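Local atomic coordinates of threonine phosphate decarboxylase-like enzyme (Sulfurospirillum multivorans, PDB entry 6OUX), a protein that catalyses the pyridoxal phosphate-dependent decarboxylation of L-serine O-phosphate to ethanolamine O-phosphate, a precursor in norcobamide biosynthesis. Residues A[46-51]-A[351-356]; A[57-62]-A[283-288]; A[161-166]-A[196-201]; A[236-241]-A[255-260]; A[314-319]-A[384-389]. One frame throughout, in Å; residues are numbered along the deposited sequence.

Contacts 1, 2 and 4 are buried, whereas contacts 3 and 5 lie partly at the surface. Contact 4 is chiefly sheet pairing, with four backbone hydrogen bonds between strands of the seven-stranded sheet; contact 3 packs two helices on that same sheet, and the two touch where Leu196 CD2 meets Val236 CG2 at 3.9 Å. Contact 1 joins an edge strand of the smaller sheet to strand 352-356, which carries Arg355 of the substrate site. Contact 5 is in the same part of the chain, its centre about 17 Å from that of contact 1, with Ala384 packed on Ile352. Contact 2 pairs helices through apolar side chains, about 24 Å from contact 1 between centres.

Contact 1 (A[46-51]-A[351-356]); sequences DACYLS and GIYVRT
At the edge of the smaller mixed sheet, the short strand 45-46 runs parallel to strand 352-356, with Asp46 bridged to Tyr353, and then turns away beside the substrate-binding Arg355. The backbone N of Ala47 gives its hydrogen to Tyr353 O at 2.8 Å, bent to 138° at the hydrogen. An Asx turn follows: Asp46 OD1 accepts from the backbone N of Cys48 at 2.9 Å and is met nearly along its C-O axis. This turn brings the thiol of Cys48 over the Tyr353 ring. SG stands above the ring centre, 3.7 Å from the centroid and 14° off the normal, and also lies 3.6 Å from Val354 C. Tyr353 CG is anti to the backbone N (chi1 -157°), which lays the ring beneath the sulfur; its OH bonds to Pro29 O, and Asp46 OD2 to His27. The CB of Arg355 touches the same sulfur, Cys48 SG, at 4.1 Å before the chain bends at chi2 and carries the guanidinium away to Asp359 and Gly25. The Asx turn and the sulfur-ring contact thus fix the backbone next to Arg355, and Cys48 O accepts from Arg369, the second arginine that binds O-phospho-L-serine.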
# COMPACT_ATOMS: atom_id res chain seq x y z
N ASP A 46 4.44 -14.80 19.78
CA ASP A 46 3.72 -15.01 18.55
C ASP A 46 4.70 -15.65 17.60
O ASP A 46 5.61 -14.99 17.07
CB ASP A 46 3.17 -13.68 17.99
CG ASP A 46 2.43 -13.84 16.66
OD1 ASP A 46 2.36 -14.95 16.02
OD2 ASP A 46 1.86 -12.79 16.25
N ALA A 47 4.54 -16.94 17.36
CA ALA A 47 5.37 -17.60 16.33
C ALA A 47 4.61 -17.95 15.03
O ALA A 47 4.94 -18.91 14.36
CB ALA A 47 6.07 -18.81 16.92
N CYS A 48 3.63 -17.13 14.66
CA CYS A 48 2.91 -17.30 13.41
C CYS A 48 3.47 -16.49 12.27
O CYS A 48 3.63 -17.00 11.17
CB CYS A 48 1.46 -16.84 13.56
SG CYS A 48 0.41 -17.94 14.47
N TYR A 49 3.73 -15.21 12.51
CA TYR A 49 4.27 -14.38 11.46
C TYR A 49 5.79 -14.49 11.31
O TYR A 49 6.54 -14.75 12.26
CB TYR A 49 3.86 -12.90 11.60
CG TYR A 49 4.60 -12.24 12.70
CD1 TYR A 49 4.25 -12.50 14.03
CD2 TYR A 49 5.68 -11.40 12.45
CE1 TYR A 49 4.95 -11.93 15.07
CE2 TYR A 49 6.40 -10.84 13.50
CZ TYR A 49 6.02 -11.12 14.81
OH TYR A 49 6.66 -10.58 15.90
N LEU A 50 6.23 -14.28 10.09
CA LEU A 50 7.59 -14.57 9.68
C LEU A 50 8.39 -13.27 9.71
O LEU A 50 8.00 -12.25 9.15
CB LEU A 50 7.58 -15.22 8.36
CG LEU A 50 6.57 -16.36 8.22
CD1 LEU A 50 6.59 -16.83 6.80
CD2 LEU A 50 6.86 -17.53 9.15
N SER A 51 9.47 -13.31 10.45
CA SER A 51 10.28 -12.14 10.65
C SER A 51 11.66 -12.64 11.02
O SER A 51 11.87 -13.83 11.15
CB SER A 51 9.71 -11.36 11.82
OG SER A 51 10.22 -10.07 11.76
N GLY A 351 0.98 -19.23 26.51
CA GLY A 351 0.88 -18.05 25.67
C GLY A 351 1.63 -18.06 24.31
O GLY A 351 2.02 -17.01 23.79
N ILE A 352 1.81 -19.23 23.74
CA ILE A 352 2.54 -19.37 22.47
C ILE A 352 1.56 -19.60 21.36
O ILE A 352 0.82 -20.60 21.44
CB ILE A 352 3.53 -20.54 22.56
CG1 ILE A 352 4.62 -20.20 23.63
CG2 ILE A 352 4.18 -20.78 21.21
CD1 ILE A 352 5.59 -21.32 23.95
N TYR A 353 1.58 -18.74 20.32
CA TYR A 353 0.74 -18.92 19.08
C TYR A 353 1.54 -19.49 17.90
O TYR A 353 2.58 -18.92 17.54
CB TYR A 353 0.15 -17.60 18.64
CG TYR A 353 -1.08 -17.67 17.80
CD1 TYR A 353 -1.79 -18.87 17.60
CD2 TYR A 353 -1.58 -16.53 17.23
CE1 TYR A 353 -2.94 -18.91 16.82
CE2 TYR A 353 -2.73 -16.58 16.46
CZ TYR A 353 -3.41 -17.77 16.28
OH TYR A 353 -4.57 -17.81 15.51
N VAL A 354 1.09 -20.62 17.35
CA VAL A 354 1.70 -21.21 16.15
C VAL A 354 0.59 -21.46 15.13
O VAL A 354 -0.60 -21.32 15.46
CB VAL A 354 2.53 -22.49 16.44
CG1 VAL A 354 3.55 -22.24 17.51
CG2 VAL A 354 1.67 -23.72 16.79
N ARG A 355 0.96 -21.74 13.88
CA ARG A 355 0.03 -21.72 12.74
C ARG A 355 -0.30 -23.17 12.38
O ARG A 355 0.60 -24.01 12.12
CB ARG A 355 0.66 -20.88 11.56
CG ARG A 355 -0.13 -20.69 10.25
CD ARG A 355 -1.49 -20.14 10.59
NE ARG A 355 -2.30 -19.64 9.48
CZ ARG A 355 -3.00 -20.40 8.63
NH1 ARG A 355 -2.90 -21.73 8.63
NH2 ARG A 355 -3.77 -19.79 7.72
N THR A 356 -1.58 -23.49 12.39
CA THR A 356 -1.99 -24.79 11.84
C THR A 356 -1.69 -24.94 10.33
O THR A 356 -1.77 -23.97 9.54
CB THR A 356 -3.49 -25.06 12.05
OG1 THR A 356 -3.76 -26.40 11.67
CG2 THR A 356 -4.39 -24.14 11.23

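Contact 2 (A[57-62]-A[283-288]); sequences ELVLDY and LRLFVR
Tyr62 of helix 53-68 crosses Leu285 of helix 277-286 obliquely. Its CB lies 4.1 Å from Leu285 CD2, and the ring then passes the other methyl, CD1, which comes to 3.8 Å from Tyr62 CD2. Farther out, CE2 of the same ring is 3.8 Å from Arg288 NH2. The ring and guanidinium planes are 76° apart, and Arg288 itself is salt-bridged to Glu66. One turn earlier on the helix, Val59 divides its branches: CG1 touches Leu285 CD2 at 4.2 Å, while CG2 reaches the edge of the Phe286 ring, 3.9 Å from CE1. With CG of Leu285 anti to the backbone N (chi1 -175°), CD1 goes to the Tyr62 ring and CD2 is shared by Val59 CG1 and Tyr62 CB. Leu285 CD1 also sits over one face of the Arg288 guanidinium, toward its rim. Phe291 meets the Tyr62 ring edge-to-face, and Phe246 stacks on Phe286. The helices are therefore held here by methyl and ring packing, while the arginine at the margin keeps its charge paired with a carboxylate of helix 53-68.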
# COMPACT_ATOMS: atom_id res chain seq x y z
N GLU A 57 14.82 -5.58 15.51
CA GLU A 57 15.40 -4.77 16.61
C GLU A 57 16.41 -3.80 16.04
O GLU A 57 16.38 -2.65 16.40
CB GLU A 57 16.10 -5.63 17.71
CG GLU A 57 15.19 -6.64 18.40
CD GLU A 57 15.66 -7.15 19.76
OE1 GLU A 57 16.81 -6.89 20.19
OE2 GLU A 57 14.85 -7.87 20.40
N LEU A 58 17.24 -4.25 15.08
CA LEU A 58 18.18 -3.36 14.39
C LEU A 58 17.51 -2.19 13.69
O LEU A 58 17.89 -1.05 13.90
CB LEU A 58 19.04 -4.11 13.38
CG LEU A 58 20.16 -3.34 12.65
CD1 LEU A 58 21.22 -3.00 13.66
CD2 LEU A 58 20.73 -4.21 11.52
N VAL A 59 16.50 -2.50 12.87
CA VAL A 59 15.74 -1.46 12.18
C VAL A 59 15.05 -0.52 13.14
O VAL A 59 15.09 0.68 12.93
CB VAL A 59 14.74 -2.06 11.18
CG1 VAL A 59 13.98 -0.95 10.44
CG2 VAL A 59 15.50 -2.84 10.11
N LEU A 60 14.39 -1.02 14.19
CA LEU A 60 13.74 -0.14 15.20
C LEU A 60 14.74 0.80 15.87
O LEU A 60 14.43 1.97 16.18
CB LEU A 60 13.00 -0.93 16.25
CG LEU A 60 11.72 -1.63 15.72
CD1 LEU A 60 11.28 -2.67 16.73
CD2 LEU A 60 10.65 -0.55 15.45
N ASP A 61 15.96 0.31 16.05
CA ASP A 61 17.00 1.08 16.70
C ASP A 61 17.43 2.21 15.80
O ASP A 61 17.61 3.30 16.30
CB ASP A 61 18.19 0.19 17.06
CG ASP A 61 19.26 0.93 17.78
OD1 ASP A 61 19.01 1.39 18.91
OD2 ASP A 61 20.30 1.07 17.18
N TYR A 62 17.58 1.99 14.49
CA TYR A 62 17.82 3.06 13.56
C TYR A 62 16.67 4.08 13.51
O TYR A 62 16.91 5.31 13.45
CB TYR A 62 18.11 2.55 12.15
CG TYR A 62 19.52 2.13 11.88
CD1 TYR A 62 19.97 0.83 12.10
CD2 TYR A 62 20.41 3.01 11.35
CE1 TYR A 62 21.26 0.45 11.81
CE2 TYR A 62 21.69 2.65 11.05
CZ TYR A 62 22.11 1.39 11.29
OH TYR A 62 23.36 1.11 10.97
N LEU A 283 13.30 1.69 2.98
CA LEU A 283 13.88 1.29 1.71
C LEU A 283 15.29 1.88 1.53
O LEU A 283 16.24 1.15 1.09
CB LEU A 283 13.00 1.72 0.55
CG LEU A 283 13.33 0.95 -0.71
CD1 LEU A 283 12.53 -0.34 -0.65
CD2 LEU A 283 13.01 1.73 -1.98
N ARG A 284 15.42 3.17 1.86
CA ARG A 284 16.70 3.86 1.72
C ARG A 284 17.69 3.41 2.78
O ARG A 284 18.90 3.39 2.52
CB ARG A 284 16.54 5.34 1.81
CG ARG A 284 15.76 5.95 0.66
CD ARG A 284 15.64 7.47 0.87
NE ARG A 284 14.90 8.03 -0.23
CZ ARG A 284 15.42 8.36 -1.41
NH1 ARG A 284 16.73 8.29 -1.65
NH2 ARG A 284 14.61 8.81 -2.35
N LEU A 285 17.20 3.02 3.93
CA LEU A 285 18.04 2.41 4.92
C LEU A 285 18.64 1.11 4.42
O LEU A 285 19.85 0.89 4.47
CB LEU A 285 17.21 2.18 6.19
CG LEU A 285 18.01 1.65 7.37
CD1 LEU A 285 18.96 2.73 7.90
CD2 LEU A 285 16.99 1.23 8.39
N PHE A 286 17.77 0.26 3.89
CA PHE A 286 18.10 -1.14 3.55
C PHE A 286 19.18 -1.26 2.52
O PHE A 286 19.77 -2.33 2.42
CB PHE A 286 16.85 -1.88 3.04
CG PHE A 286 15.78 -2.09 4.06
CD1 PHE A 286 15.99 -1.89 5.42
CD2 PHE A 286 14.50 -2.48 3.64
CE1 PHE A 286 14.94 -2.09 6.33
CE2 PHE A 286 13.46 -2.66 4.53
CZ PHE A 286 13.69 -2.49 5.87
N VAL A 287 19.50 -0.17 1.82
CA VAL A 287 20.60 -0.18 0.83
C VAL A 287 21.84 0.61 1.21
O VAL A 287 22.84 0.64 0.47
CB VAL A 287 20.06 0.14 -0.59
CG1 VAL A 287 18.90 -0.80 -0.92
CG2 VAL A 287 19.60 1.58 -0.74
N ARG A 288 21.85 1.21 2.40
CA ARG A 288 23.07 1.86 2.88
C ARG A 288 24.09 0.80 3.25
O ARG A 288 23.77 -0.17 3.91
CB ARG A 288 22.81 2.75 4.07
CG ARG A 288 22.79 4.23 3.73
CD ARG A 288 21.82 4.93 4.61
NE ARG A 288 22.22 4.87 5.98
CZ ARG A 288 21.49 5.31 7.00
NH1 ARG A 288 20.28 5.79 6.81
NH2 ARG A 288 21.98 5.24 8.22

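Contact 3 (A[161-166]-A[196-201]); sequences KYCQFI and LKRLAF
Helix 159-169 meets the C-terminal end of helix 189-198, the backbones coming nearest at Cys163 and Leu199, whose CA atoms are 6.9 Å apart. Leu199, the first residue to leave the helix, pushes its side chain among three residues of the facing helix. Its CG touches Cys163 SG at 3.9 Å, its CD1 meets Tyr162 CE2 at 3.9 Å, and its CD2 packs crosswise on Ile166 CG2 at 3.8 Å. That Ile166 methyl, anti to the backbone N, also faces Phe201 CZ at 4.0 Å. Arg198 takes the outer side. Extended from CG to NE, it reaches across Cys163 and lays one face of its guanidinium on Cys163 CB, which is 3.4 Å from NE. Salt bridges from NE to Glu167 and from NH1 to Asp160 hold the guanidinium, so an arginine of one helix is tied to carboxylates of the other. Beneath, Tyr162 and Ile166 rest on strand 173-177 and Leu199 on strand 204-208. Neighbouring helices packed on adjacent parallel strands, with an apolar underside and a charged outer rim, belong to the alpha/beta large domain of the fold-type I PLP enzymes.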
# COMPACT_ATOMS: atom_id res chain seq x y z
N LYS A 161 11.57 -34.19 -12.67
CA LYS A 161 10.16 -34.53 -12.86
C LYS A 161 9.36 -33.31 -13.09
O LYS A 161 8.40 -33.32 -13.85
CB LYS A 161 9.56 -35.34 -11.70
CG LYS A 161 10.06 -36.76 -11.68
CD LYS A 161 9.65 -37.52 -10.43
CE LYS A 161 10.40 -38.87 -10.37
NZ LYS A 161 9.94 -39.62 -9.17
N TYR A 162 9.71 -32.27 -12.38
CA TYR A 162 9.04 -30.99 -12.54
C TYR A 162 9.20 -30.49 -13.98
O TYR A 162 8.22 -30.11 -14.59
CB TYR A 162 9.65 -30.01 -11.61
CG TYR A 162 9.04 -28.64 -11.75
CD1 TYR A 162 7.77 -28.38 -11.22
CD2 TYR A 162 9.70 -27.65 -12.40
CE1 TYR A 162 7.21 -27.13 -11.32
CE2 TYR A 162 9.14 -26.39 -12.53
CZ TYR A 162 7.91 -26.14 -12.03
OH TYR A 162 7.37 -24.90 -12.18
N CYS A 163 10.42 -30.52 -14.51
CA CYS A 163 10.66 -30.09 -15.87
C CYS A 163 9.85 -30.89 -16.89
O CYS A 163 9.30 -30.33 -17.82
CB CYS A 163 12.13 -30.21 -16.19
SG CYS A 163 13.07 -28.88 -15.44
N GLN A 164 9.78 -32.21 -16.72
CA GLN A 164 9.00 -33.03 -17.61
C GLN A 164 7.49 -32.67 -17.55
O GLN A 164 6.80 -32.62 -18.56
CB GLN A 164 9.22 -34.49 -17.27
CG GLN A 164 8.55 -35.40 -18.25
CD GLN A 164 9.05 -35.15 -19.68
OE1 GLN A 164 8.31 -34.68 -20.55
NE2 GLN A 164 10.31 -35.40 -19.89
N PHE A 165 7.01 -32.42 -16.34
CA PHE A 165 5.68 -31.95 -16.10
C PHE A 165 5.42 -30.62 -16.85
O PHE A 165 4.37 -30.48 -17.52
CB PHE A 165 5.45 -31.77 -14.59
CG PHE A 165 4.14 -31.16 -14.26
CD1 PHE A 165 2.97 -31.90 -14.38
CD2 PHE A 165 4.06 -29.84 -13.85
CE1 PHE A 165 1.73 -31.33 -14.09
CE2 PHE A 165 2.83 -29.26 -13.55
CZ PHE A 165 1.67 -30.00 -13.67
N ILE A 166 6.34 -29.67 -16.70
CA ILE A 166 6.24 -28.39 -17.42
C ILE A 166 6.29 -28.61 -18.97
O ILE A 166 5.55 -27.97 -19.74
CB ILE A 166 7.30 -27.35 -16.93
CG1 ILE A 166 7.13 -27.03 -15.44
CG2 ILE A 166 7.19 -26.05 -17.75
CD1 ILE A 166 5.75 -26.59 -15.05
N LEU A 196 16.41 -24.05 -15.04
CA LEU A 196 16.13 -22.87 -15.89
C LEU A 196 16.67 -22.99 -17.32
O LEU A 196 16.07 -22.51 -18.27
CB LEU A 196 16.68 -21.56 -15.27
CG LEU A 196 16.02 -21.14 -13.96
CD1 LEU A 196 16.75 -19.97 -13.36
CD2 LEU A 196 14.55 -20.82 -14.18
N LYS A 197 17.79 -23.64 -17.47
CA LYS A 197 18.24 -23.92 -18.82
C LYS A 197 17.20 -24.75 -19.63
O LYS A 197 16.87 -24.41 -20.78
CB LYS A 197 19.57 -24.65 -18.79
CG LYS A 197 20.69 -23.74 -18.37
CD LYS A 197 22.00 -24.52 -18.26
CE LYS A 197 23.19 -23.64 -18.64
NZ LYS A 197 23.16 -22.30 -17.96
N ARG A 198 16.73 -25.82 -19.01
CA ARG A 198 15.73 -26.72 -19.61
C ARG A 198 14.38 -26.05 -19.85
O ARG A 198 13.64 -26.45 -20.79
CB ARG A 198 15.56 -27.95 -18.73
CG ARG A 198 14.54 -28.97 -19.15
CD ARG A 198 14.78 -30.34 -18.51
NE ARG A 198 13.76 -31.28 -18.94
CZ ARG A 198 13.56 -32.50 -18.43
NH1 ARG A 198 14.33 -32.98 -17.43
NH2 ARG A 198 12.55 -33.21 -18.87
N LEU A 199 14.02 -25.09 -19.00
CA LEU A 199 12.73 -24.39 -19.15
C LEU A 199 12.80 -23.05 -19.85
O LEU A 199 11.91 -22.21 -19.68
CB LEU A 199 12.05 -24.28 -17.80
CG LEU A 199 11.77 -25.65 -17.17
CD1 LEU A 199 11.00 -25.45 -15.87
CD2 LEU A 199 10.95 -26.59 -18.07
N ALA A 200 13.82 -22.87 -20.66
CA ALA A 200 14.01 -21.66 -21.47
C ALA A 200 12.85 -21.31 -22.37
O ALA A 200 12.71 -20.13 -22.72
CB ALA A 200 15.30 -21.74 -22.31
N PHE A 201 12.04 -22.31 -22.72
CA PHE A 201 10.88 -22.11 -23.59
C PHE A 201 9.69 -21.48 -22.90
O PHE A 201 8.82 -20.92 -23.55
CB PHE A 201 10.40 -23.46 -24.20
CG PHE A 201 9.89 -24.46 -23.18
CD1 PHE A 201 8.56 -24.47 -22.79
CD2 PHE A 201 10.75 -25.40 -22.61
CE1 PHE A 201 8.11 -25.44 -21.90
CE2 PHE A 201 10.31 -26.32 -21.70
CZ PHE A 201 8.97 -26.35 -21.33

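Contact 4 (A[236-241]-A[255-260]); sequences VIIVKS and YALMDS
Ile238 and Lys240 of strand 236-241 form antiparallel hydrogen-bonded pairs with Leu257 and Tyr255 of strand 254-257, and the whole run of 238-240 with 255-257 is the tight part of the contact. Leu257 N gives to Ile238 O at 2.8 Å, and Ile238 N to Leu257 O at 3.1 Å. Tyr255 N and Lys240 O close to 2.8 Å, with Lys240 N to Tyr255 O at 2.9 Å. Between them the non-hydrogen-bonded pair Val239 and Ala256 draws the CA atoms to 4.3 Å, and Ala256 CA adds a short CA-H...O contact of 3.0 Å to Ile238 O. Tyr255, its CG set between the backbone N and the carbonyl carbon (chi1 73°), brings its ring obliquely against the Lys240 chain, with CE1 3.9 Å from Lys240 CB; the lysine tip goes on to Asp245. The pairing is looser past Leu257, where the paired hydrogen bonds stop and Ile237 CG1 packs on Met258 CB at 3.8 Å, before exposed Asp259 caps the next helix. Within the seven-stranded sheet, strand 204-208 flanks 236-241, and strand 102-105 flanks 254-257. Helix 108-116 covers Val239 and Ala256, while helix 84-95 covers Tyr255 and Leu257.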
# COMPACT_ATOMS: atom_id res chain seq x y z
N VAL A 236 13.15 -15.11 -16.67
CA VAL A 236 13.01 -15.06 -15.23
C VAL A 236 12.48 -13.71 -14.71
O VAL A 236 12.98 -12.63 -15.06
CB VAL A 236 14.32 -15.47 -14.56
CG1 VAL A 236 14.36 -15.15 -13.05
CG2 VAL A 236 14.50 -16.97 -14.77
N ILE A 237 11.57 -13.85 -13.75
CA ILE A 237 11.11 -12.77 -12.90
C ILE A 237 11.40 -13.13 -11.46
O ILE A 237 11.00 -14.22 -11.00
CB ILE A 237 9.63 -12.50 -13.08
CG1 ILE A 237 9.37 -11.95 -14.48
CG2 ILE A 237 9.11 -11.49 -12.07
CD1 ILE A 237 7.95 -12.07 -14.96
N ILE A 238 12.15 -12.27 -10.79
CA ILE A 238 12.45 -12.47 -9.37
C ILE A 238 11.52 -11.63 -8.55
O ILE A 238 11.32 -10.43 -8.81
CB ILE A 238 13.92 -12.09 -9.03
CG1 ILE A 238 14.91 -12.89 -9.87
CG2 ILE A 238 14.21 -12.25 -7.54
CD1 ILE A 238 14.85 -14.41 -9.67
N VAL A 239 10.93 -12.23 -7.52
CA VAL A 239 10.12 -11.44 -6.60
C VAL A 239 10.62 -11.68 -5.17
O VAL A 239 10.95 -12.81 -4.83
CB VAL A 239 8.62 -11.88 -6.68
CG1 VAL A 239 7.82 -11.05 -5.75
CG2 VAL A 239 8.04 -11.73 -8.05
N LYS A 240 10.60 -10.64 -4.34
CA LYS A 240 11.19 -10.74 -2.98
C LYS A 240 10.55 -9.73 -2.04
O LYS A 240 10.50 -8.54 -2.33
CB LYS A 240 12.72 -10.56 -3.02
CG LYS A 240 13.36 -10.69 -1.67
CD LYS A 240 14.85 -10.99 -1.68
CE LYS A 240 15.33 -11.23 -0.27
NZ LYS A 240 15.10 -9.98 0.50
N SER A 241 10.07 -10.23 -0.91
CA SER A 241 9.63 -9.42 0.18
C SER A 241 10.83 -8.68 0.73
O SER A 241 11.94 -9.18 0.73
CB SER A 241 8.94 -10.27 1.22
OG SER A 241 8.73 -9.49 2.39
N TYR A 255 9.93 -6.17 -3.79
CA TYR A 255 10.31 -5.76 -5.15
C TYR A 255 10.27 -6.95 -6.11
O TYR A 255 10.16 -8.11 -5.69
CB TYR A 255 11.66 -5.04 -5.18
CG TYR A 255 12.88 -5.98 -4.96
CD1 TYR A 255 13.32 -6.31 -3.71
CD2 TYR A 255 13.54 -6.52 -6.02
CE1 TYR A 255 14.43 -7.14 -3.51
CE2 TYR A 255 14.62 -7.37 -5.85
CZ TYR A 255 15.04 -7.68 -4.60
OH TYR A 255 16.07 -8.51 -4.47
N ALA A 256 10.30 -6.65 -7.38
CA ALA A 256 10.49 -7.62 -8.46
C ALA A 256 11.51 -7.11 -9.45
O ALA A 256 11.62 -5.89 -9.67
CB ALA A 256 9.20 -7.88 -9.19
N LEU A 257 12.23 -8.05 -10.06
CA LEU A 257 13.13 -7.80 -11.22
C LEU A 257 12.44 -8.44 -12.43
O LEU A 257 12.08 -9.63 -12.42
CB LEU A 257 14.48 -8.46 -11.01
CG LEU A 257 15.21 -8.12 -9.69
CD1 LEU A 257 16.57 -8.80 -9.60
CD2 LEU A 257 15.40 -6.64 -9.47
N MET A 258 12.20 -7.64 -13.45
CA MET A 258 11.48 -8.09 -14.61
C MET A 258 11.81 -7.22 -15.82
O MET A 258 12.55 -6.25 -15.74
CB MET A 258 9.96 -8.16 -14.34
CG MET A 258 9.25 -6.86 -13.99
SD MET A 258 7.43 -7.03 -13.65
CE MET A 258 7.39 -6.93 -12.05
N ASP A 259 11.25 -7.61 -16.94
CA ASP A 259 11.46 -6.92 -18.22
C ASP A 259 11.14 -5.42 -18.07
O ASP A 259 10.09 -5.09 -17.56
CB ASP A 259 10.54 -7.57 -19.28
CG ASP A 259 10.66 -6.91 -20.60
OD1 ASP A 259 11.68 -7.15 -21.32
OD2 ASP A 259 9.79 -6.07 -20.89
N SER A 260 12.05 -4.54 -18.46
CA SER A 260 11.84 -3.11 -18.26
C SER A 260 10.72 -2.53 -19.09
O SER A 260 10.01 -1.59 -18.63
CB SER A 260 13.14 -2.31 -18.45
OG SER A 260 13.60 -2.50 -19.75

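Contact 5 (A[314-319]-A[384-389]); sequences LGIENV and ALKSIL
Ile316 of loop 314-319 packs on Leu385 and Lys386 near the end of helix 375-388, and this apolar group carries most of the contact. Its side chain points toward the helix, and chi2 (176°) extends CD1 crosswise onto Leu385 CB at 3.8 Å. The same branch runs against the aliphatic part of Lys386: Ile316 CG1 is 3.5 Å from Lys386 CG and 3.9 Å from Lys386 CE, so the methylenes of exposed Lys386 lie against buried Ile316. Farther along, Leu389 leaves the helix with its side chain directed at the loop, though the detail of its meeting with Val319 is doubtful. Polar approach is slight. Asn318 ND2 comes to 3.5 Å from Leu389 O. Leu389 N itself remains bonded to Leu385 O at 2.9 Å. The loop links long helix 289-314 to edge strand 320-321 of the smaller sheet. Another side of helix 375-388 faces helix 339-350, where Ala384 and Ile388 pack on Leu346 and Ser387 bonds to Tyr350.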
# COMPACT_ATOMS: atom_id res chain seq x y z
N LEU A 314 14.50 -31.46 16.89
CA LEU A 314 14.81 -32.85 16.49
C LEU A 314 14.93 -33.75 17.71
O LEU A 314 14.71 -34.95 17.62
CB LEU A 314 16.06 -32.93 15.60
CG LEU A 314 15.77 -32.60 14.12
CD1 LEU A 314 17.04 -32.51 13.28
CD2 LEU A 314 14.83 -33.64 13.51
N GLY A 315 15.27 -33.14 18.83
CA GLY A 315 15.35 -33.80 20.10
C GLY A 315 14.03 -34.25 20.67
O GLY A 315 14.04 -35.03 21.60
N ILE A 316 12.89 -33.77 20.15
CA ILE A 316 11.59 -34.15 20.66
C ILE A 316 11.19 -35.47 19.98
O ILE A 316 11.09 -35.60 18.73
CB ILE A 316 10.52 -33.09 20.38
CG1 ILE A 316 10.90 -31.76 21.03
CG2 ILE A 316 9.17 -33.53 20.90
CD1 ILE A 316 9.94 -30.61 20.72
N GLU A 317 10.95 -36.47 20.80
CA GLU A 317 10.79 -37.82 20.27
C GLU A 317 9.60 -37.97 19.29
O GLU A 317 9.81 -38.39 18.15
CB GLU A 317 10.71 -38.87 21.39
CG GLU A 317 10.50 -40.25 20.81
CD GLU A 317 10.26 -41.32 21.85
OE1 GLU A 317 10.70 -42.46 21.60
OE2 GLU A 317 9.62 -41.04 22.89
N ASN A 318 8.39 -37.66 19.71
CA ASN A 318 7.21 -37.89 18.83
C ASN A 318 6.82 -36.62 18.03
O ASN A 318 5.72 -36.06 18.21
CB ASN A 318 5.94 -38.37 19.59
CG ASN A 318 6.21 -39.32 20.73
OD1 ASN A 318 6.80 -40.39 20.55
ND2 ASN A 318 5.72 -38.96 21.93
N VAL A 319 7.72 -36.11 17.21
CA VAL A 319 7.35 -35.16 16.15
C VAL A 319 8.32 -35.46 15.04
O VAL A 319 9.40 -36.00 15.31
CB VAL A 319 7.49 -33.67 16.50
CG1 VAL A 319 6.48 -33.27 17.56
CG2 VAL A 319 8.90 -33.31 16.94
N ALA A 384 7.71 -26.03 25.97
CA ALA A 384 6.26 -26.18 25.86
C ALA A 384 5.83 -27.37 25.04
O ALA A 384 5.03 -28.20 25.53
CB ALA A 384 5.63 -24.93 25.33
N LEU A 385 6.38 -27.51 23.84
CA LEU A 385 6.11 -28.70 23.00
C LEU A 385 6.45 -30.03 23.66
O LEU A 385 5.71 -31.04 23.49
CB LEU A 385 6.81 -28.65 21.63
CG LEU A 385 6.20 -27.64 20.66
CD1 LEU A 385 7.15 -27.45 19.48
CD2 LEU A 385 4.81 -27.99 20.19
N LYS A 386 7.57 -30.08 24.36
CA LYS A 386 8.03 -31.37 24.91
C LYS A 386 7.02 -31.86 26.00
O LYS A 386 6.66 -33.01 26.06
CB LYS A 386 9.44 -31.28 25.51
CG LYS A 386 10.53 -31.67 24.54
CD LYS A 386 11.83 -31.90 25.28
CE LYS A 386 13.03 -32.00 24.33
NZ LYS A 386 14.06 -31.07 24.88
N SER A 387 6.59 -30.92 26.80
CA SER A 387 5.65 -31.14 27.85
C SER A 387 4.25 -31.51 27.33
O SER A 387 3.68 -32.48 27.79
CB SER A 387 5.57 -29.88 28.72
OG SER A 387 4.28 -29.78 29.31
N ILE A 388 3.73 -30.73 26.38
CA ILE A 388 2.46 -31.01 25.72
C ILE A 388 2.46 -32.34 25.00
O ILE A 388 1.43 -33.01 24.99
CB ILE A 388 2.06 -29.90 24.72
CG1 ILE A 388 1.77 -28.59 25.46
CG2 ILE A 388 0.86 -30.33 23.92
CD1 ILE A 388 1.71 -27.35 24.60
N LEU A 389 3.57 -32.73 24.39
CA LEU A 389 3.62 -33.98 23.63
C LEU A 389 4.19 -35.19 24.40
O LEU A 389 4.45 -36.24 23.78
CB LEU A 389 4.44 -33.77 22.33
CG LEU A 389 3.88 -32.70 21.37
CD1 LEU A 389 4.78 -32.51 20.16
CD2 LEU A 389 2.48 -33.13 20.91